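Local atomic coordinates of aldehyde dehydrogenase (Listeria monocytogenes, PDB entry 3K9D), a protein that probably oxidises aldehydes or related oxo compounds with NAD or NADP as electron acceptor. Residues A[221-226]-A[254-259]; A[326-331]-A[347-352]. All coordinates share one frame; numbering follows the deposited sequence.

Contact 1. Residues A[221-226]-A[254-259]; sequences NGPAFI and EQSVVV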
loop_
_atom_site.group_PDB
_atom_site.type_symbol
_atom_site.label_atom_id
_atom_site.label_comp_id
_atom_site.label_asym_id
_atom_site.label_seq_id
_atom_site.Cartn_x
_atom_site.Cartn_y
_atom_site.Cartn_z
ATOM N N ASN A 221 21.681 3.138 -2.527
ATOM C CA ASN A 221 23.090 2.865 -2.240
ATOM C C ASN A 221 23.639 1.810 -3.200
ATOM O O ASN A 221 24.405 0.940 -2.814
ATOM C CB ASN A 221 23.243 2.468 -0.769
ATOM C CG ASN A 221 24.687 2.433 -0.308
ATOM O OD1 ASN A 221 25.539 3.193 -0.787
ATOM N ND2 ASN A 221 24.972 1.541 0.621
ATOM N N GLY A 222 23.253 1.928 -4.474
ATOM C CA GLY A 222 23.398 0.833 -5.414
ATOM C C GLY A 222 24.815 0.534 -5.851
ATOM O O GLY A 222 25.479 1.418 -6.392
ATOM N N PRO A 223 25.291 -0.707 -5.599
ATOM C CA PRO A 223 26.539 -1.167 -6.227
ATOM C C PRO A 223 26.385 -1.323 -7.736
ATOM O O PRO A 223 25.276 -1.628 -8.226
ATOM C CB PRO A 223 26.784 -2.546 -5.584
ATOM C CG PRO A 223 25.935 -2.563 -4.348
ATOM C CD PRO A 223 24.719 -1.742 -4.718
ATOM N N ALA A 224 27.478 -1.102 -8.469
ATOM C CA ALA A 224 27.539 -1.424 -9.906
ATOM C C ALA A 224 28.588 -2.495 -10.118
ATOM O O ALA A 224 29.780 -2.222 -10.035
ATOM C CB ALA A 224 27.877 -0.195 -10.733
ATOM N N PHE A 225 28.135 -3.715 -10.385
ATOM C CA PHE A 225 29.032 -4.856 -10.593
ATOM C C PHE A 225 29.378 -4.965 -12.094
ATOM O O PHE A 225 28.548 -5.336 -12.925
ATOM C CB PHE A 225 28.405 -6.149 -10.015
ATOM C CG PHE A 225 29.202 -7.419 -10.268
ATOM C CD1 PHE A 225 30.589 -7.423 -10.276
ATOM C CD2 PHE A 225 28.538 -8.622 -10.477
ATOM C CE1 PHE A 225 31.295 -8.589 -10.523
ATOM C CE2 PHE A 225 29.234 -9.802 -10.709
ATOM C CZ PHE A 225 30.620 -9.781 -10.740
ATOM N N ILE A 226 30.605 -4.589 -12.436
ATOM C CA ILE A 226 31.079 -4.807 -13.793
ATOM C C ILE A 226 31.630 -6.220 -13.779
ATOM O O ILE A 226 32.748 -6.459 -13.308
ATOM C CB ILE A 226 32.186 -3.817 -14.209
ATOM C CG1 ILE A 226 31.756 -2.368 -13.984
ATOM C CG2 ILE A 226 32.595 -4.064 -15.650
ATOM C CD1 ILE A 226 32.883 -1.338 -14.281
ATOM N N GLU A 254 24.763 5.139 -9.031
ATOM C CA GLU A 254 25.722 4.203 -8.439
ATOM C C GLU A 254 26.403 4.787 -7.208
ATOM O O GLU A 254 26.622 5.984 -7.146
ATOM C CB GLU A 254 26.813 3.862 -9.477
ATOM C CG GLU A 254 26.331 3.244 -10.791
ATOM C CD GLU A 254 25.746 4.224 -11.823
ATOM O OE1 GLU A 254 25.664 5.440 -11.570
ATOM O OE2 GLU A 254 25.352 3.753 -12.908
ATOM N N GLN A 255 26.760 3.946 -6.237
ATOM C CA GLN A 255 27.478 4.416 -5.055
ATOM C C GLN A 255 28.813 3.692 -4.842
ATOM O O GLN A 255 29.717 4.174 -4.143
ATOM C CB GLN A 255 26.579 4.329 -3.814
ATOM C CG GLN A 255 25.433 5.332 -3.827
ATOM C CD GLN A 255 25.923 6.768 -3.718
ATOM O OE1 GLN A 255 26.961 7.028 -3.115
ATOM N NE2 GLN A 255 25.172 7.712 -4.298
ATOM N N SER A 256 28.927 2.534 -5.470
ATOM C CA SER A 256 30.165 1.778 -5.482
ATOM C C SER A 256 30.329 1.075 -6.824
ATOM O O SER A 256 29.343 0.868 -7.554
ATOM C CB SER A 256 30.231 0.769 -4.315
ATOM O OG SER A 256 29.198 -0.193 -4.374
ATOM N N VAL A 257 31.586 0.765 -7.153
ATOM C CA VAL A 257 31.919 -0.123 -8.245
ATOM C C VAL A 257 32.506 -1.406 -7.648
ATOM O O VAL A 257 33.386 -1.366 -6.806
ATOM C CB VAL A 257 32.896 0.519 -9.292
ATOM C CG1 VAL A 257 33.140 -0.445 -10.454
ATOM C CG2 VAL A 257 32.345 1.842 -9.834
ATOM N N VAL A 258 31.973 -2.539 -8.066
ATOM C CA VAL A 258 32.480 -3.833 -7.660
ATOM C C VAL A 258 33.022 -4.492 -8.934
ATOM O O VAL A 258 32.329 -4.535 -9.929
ATOM C CB VAL A 258 31.355 -4.718 -7.028
ATOM C CG1 VAL A 258 31.898 -6.100 -6.641
ATOM C CG2 VAL A 258 30.741 -4.018 -5.786
ATOM N N VAL A 259 34.273 -4.956 -8.899
ATOM C CA VAL A 259 34.904 -5.637 -10.040
ATOM C C VAL A 259 35.491 -6.955 -9.568
ATOM O O VAL A 259 35.817 -7.100 -8.387
ATOM C CB VAL A 259 36.066 -4.784 -10.698
ATOM C CG1 VAL A 259 35.606 -3.380 -10.984
ATOM C CG2 VAL A 259 37.285 -4.745 -9.811
HETATM O O HOH W 1 27.134 0.795 -2.852
#
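Strands 223-226 and 256-259 are the parallel arms of a beta-alpha-beta unit, with helix 232-243 as the crossover, in the seven-stranded parallel sheet of this aldehyde dehydrogenase fold. At Gly222, Gln255 N gives its hydrogen to Gly222 O at 2.8 Å. Ala224 is bonded through both its N and its O: the N donates to Ser256 O, and the O accepts from Val258 N at 3.0 Å along an almost straight N-H (172°), although the donor stands above the carbonyl plane. Ile226 N closes the ladder on Val258 O, which also meets the Phe225 ring in plane at its edge, 3.4 Å from CD1. On the face carrying Pro223, Phe225, Ser256 and Val258, Ser256 turns OG over Pro223, 3.6 Å from CB. One water joins this hydroxyl to Asn221 O, to which it donates at 2.7 Å. The opposite face brings Ile226 CD1 against Val257 CG1 (3.9 Å); Ile226 also touches Ile239 of the crossover helix. The aliphatic part of Gln255 lies across Asn221 OD1, while Gln255 NE2 bonds Lys342 O and Asn221 ND2 bonds both Ser339 O and Glu369 O. Backbone bonding thus fixes the register in a buried setting; outlying carbonyls satisfy the two amide nitrogens and a water serves Asn221 O and Ser256 OG, whereas Ser256 N has no partner in the model.

Contact 2. Residues A[326-331]-A[347-352]; sequences IAEETK and LAFYTA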
loop_
_atom_site.group_PDB
_atom_site.type_symbol
_atom_site.label_atom_id
_atom_site.label_comp_id
_atom_site.label_asym_id
_atom_site.label_seq_id
_atom_site.Cartn_x
_atom_site.Cartn_y
_atom_site.Cartn_z
ATOM N N ILE A 326 37.127 8.429 -6.887
ATOM C CA ILE A 326 36.975 7.015 -6.549
ATOM C C ILE A 326 37.956 6.566 -5.455
ATOM O O ILE A 326 39.179 6.728 -5.572
ATOM C CB ILE A 326 37.096 6.109 -7.805
ATOM C CG1 ILE A 326 36.268 6.672 -8.960
ATOM C CG2 ILE A 326 36.650 4.664 -7.497
ATOM C CD1 ILE A 326 36.121 5.732 -10.169
ATOM N N ALA A 327 37.391 6.007 -4.388
ATOM C CA ALA A 327 38.146 5.498 -3.263
ATOM C C ALA A 327 37.988 3.996 -3.210
ATOM O O ALA A 327 36.869 3.488 -3.173
ATOM C CB ALA A 327 37.628 6.108 -1.974
ATOM N N GLU A 328 39.106 3.282 -3.223
ATOM C CA GLU A 328 39.066 1.850 -3.003
ATOM C C GLU A 328 38.595 1.580 -1.573
ATOM O O GLU A 328 38.948 2.315 -0.635
ATOM C CB GLU A 328 40.414 1.192 -3.318
ATOM C CG GLU A 328 40.688 1.111 -4.838
ATOM C CD GLU A 328 41.899 0.281 -5.195
ATOM O OE1 GLU A 328 41.975 -0.904 -4.799
ATOM O OE2 GLU A 328 42.770 0.808 -5.907
ATOM N N GLU A 329 37.751 0.564 -1.430
ATOM C CA GLU A 329 37.159 0.218 -0.139
ATOM C C GLU A 329 37.194 -1.297 0.073
ATOM O O GLU A 329 37.175 -2.066 -0.895
ATOM C CB GLU A 329 35.719 0.754 -0.081
ATOM C CG GLU A 329 35.000 0.530 1.249
ATOM C CD GLU A 329 35.713 1.175 2.409
ATOM O OE1 GLU A 329 35.680 2.412 2.492
ATOM O OE2 GLU A 329 36.304 0.450 3.239
ATOM N N THR A 330 37.240 -1.723 1.338
ATOM C CA THR A 330 37.234 -3.155 1.702
ATOM C C THR A 330 36.103 -3.528 2.691
ATOM O O THR A 330 35.768 -4.709 2.861
ATOM C CB THR A 330 38.582 -3.586 2.342
ATOM O OG1 THR A 330 38.725 -2.971 3.631
ATOM C CG2 THR A 330 39.780 -3.203 1.483
ATOM N N LYS A 331 35.532 -2.516 3.335
ATOM C CA LYS A 331 34.611 -2.702 4.458
ATOM C C LYS A 331 33.207 -2.171 4.153
ATOM O O LYS A 331 33.010 -1.381 3.229
ATOM C CB LYS A 331 35.156 -1.987 5.704
ATOM C CG LYS A 331 36.358 -2.657 6.344
ATOM C CD LYS A 331 37.023 -1.758 7.390
ATOM C CE LYS A 331 36.330 -1.835 8.748
ATOM N NZ LYS A 331 37.065 -1.062 9.802
ATOM N N LEU A 347 32.597 7.782 -5.709
ATOM C CA LEU A 347 32.397 6.333 -5.721
ATOM C C LEU A 347 33.342 5.576 -4.788
ATOM O O LEU A 347 34.507 5.940 -4.652
ATOM C CB LEU A 347 32.603 5.786 -7.137
ATOM C CG LEU A 347 31.565 6.128 -8.197
ATOM C CD1 LEU A 347 32.118 5.795 -9.567
ATOM C CD2 LEU A 347 30.224 5.402 -7.933
ATOM N N ALA A 348 32.822 4.532 -4.136
ATOM C CA ALA A 348 33.654 3.435 -3.627
ATOM C C ALA A 348 34.034 2.461 -4.730
ATOM O O ALA A 348 33.333 2.339 -5.729
ATOM C CB ALA A 348 32.929 2.684 -2.491
ATOM N N PHE A 349 35.141 1.746 -4.537
ATOM C CA PHE A 349 35.602 0.739 -5.496
ATOM C C PHE A 349 36.036 -0.545 -4.769
ATOM O O PHE A 349 37.031 -0.544 -4.048
ATOM C CB PHE A 349 36.762 1.300 -6.325
ATOM C CG PHE A 349 37.122 0.468 -7.527
ATOM C CD1 PHE A 349 36.712 0.852 -8.801
ATOM C CD2 PHE A 349 37.909 -0.687 -7.394
ATOM C CE1 PHE A 349 37.036 0.101 -9.900
ATOM C CE2 PHE A 349 38.232 -1.450 -8.505
ATOM C CZ PHE A 349 37.816 -1.046 -9.752
ATOM N N TYR A 350 35.291 -1.633 -4.971
ATOM C CA TYR A 350 35.576 -2.915 -4.305
ATOM C C TYR A 350 36.102 -3.954 -5.284
ATOM O O TYR A 350 35.688 -3.995 -6.449
ATOM C CB TYR A 350 34.317 -3.509 -3.680
ATOM C CG TYR A 350 33.678 -2.751 -2.538
ATOM C CD1 TYR A 350 34.025 -3.028 -1.211
ATOM C CD2 TYR A 350 32.690 -1.797 -2.780
ATOM C CE1 TYR A 350 33.405 -2.364 -0.151
ATOM C CE2 TYR A 350 32.086 -1.099 -1.725
ATOM C CZ TYR A 350 32.439 -1.397 -0.417
ATOM O OH TYR A 350 31.835 -0.732 0.625
ATOM N N THR A 351 36.973 -4.823 -4.788
ATOM C CA THR A 351 37.476 -5.963 -5.550
ATOM C C THR A 351 37.069 -7.284 -4.880
ATOM O O THR A 351 37.325 -7.509 -3.695
ATOM C CB THR A 351 39.002 -5.894 -5.727
ATOM O OG1 THR A 351 39.367 -4.589 -6.212
ATOM C CG2 THR A 351 39.491 -6.968 -6.715
ATOM N N ALA A 352 36.395 -8.121 -5.660
ATOM C CA ALA A 352 35.966 -9.468 -5.274
ATOM C C ALA A 352 36.682 -10.463 -6.186
ATOM O O ALA A 352 37.255 -10.049 -7.196
ATOM C CB ALA A 352 34.465 -9.583 -5.436
#
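Ile326 and Leu347 begin a parallel pairing between strands 324-328 and 346-352, neighbours in the seven-stranded parallel sheet. Three backbone hydrogen bonds set the register: Ala327 N to Leu347 O, Phe349 N to Ala327 O and Glu329 N to Phe349 O. The bond from Phe349 N to Ala327 O is 2.8 Å long but bent, with 130° at the hydrogen. CA-H...O contacts accompany them, among them Ala348 CA to Ala327 O at 3.2 Å.

Apolar contacts gather on the face of Ile326, Leu347 and Phe349. Ile326 and Leu347 run side by side, with Ile326 CD1 4.0 Å from Leu347 CD1. Ile326 CG2 presses on Phe349 CB at 3.6 Å. Phe349 also touches Val267 and Ile268 of helix 261-273. Glu328 lies alongside this ring and sends OE1 to a salt bridge with Lys264 of the same helix.

The third group centres on Tyr350, whose ring lies beside residues 329-331 (chi1 -65°, CG beside its own backbone N). Glu329 CB sits over one ring face, 4.1 Å from the centroid, in a CH-pi contact. The hydroxyl donates to Lys331 O, 2.9 Å from OH, and that carbonyl oxygen lies in the ring plane at its edge. Glu329 bends at chi2 (59°), and its OE2 accepts from the backbone N of both Thr330 (3.0 Å) and Lys331. Residues 329-331 are therefore tied to the Tyr350 hydroxyl and to the Glu329 carboxylate, adding side-chain bonds to the backbone pairing.

Overall arrangement
Contacts 1 and 2 are adjacent steps across one parallel sheet, their centres about 9 Å apart. Strands 256-260 and 346-352 are neighbours, so the backbone of Val257 probably bonds to both Ala348 and Tyr350, making the ladders continuous. Phe349 packs on Val259 on one face, and Tyr350 on Ser256 on the other. Contact 1, near the middle of the sheet, is wholly buried, and the side-chain amides of Asn221 and Gln255 are met by surrounding parts of the chain. Contact 2 lies farther from the chain centre; its strand pairing is mostly buried, but residues 328-331 are more exposed, and at 329-331 the Glu329 carboxylate and Tyr350 hydroxyl bond backbone atoms.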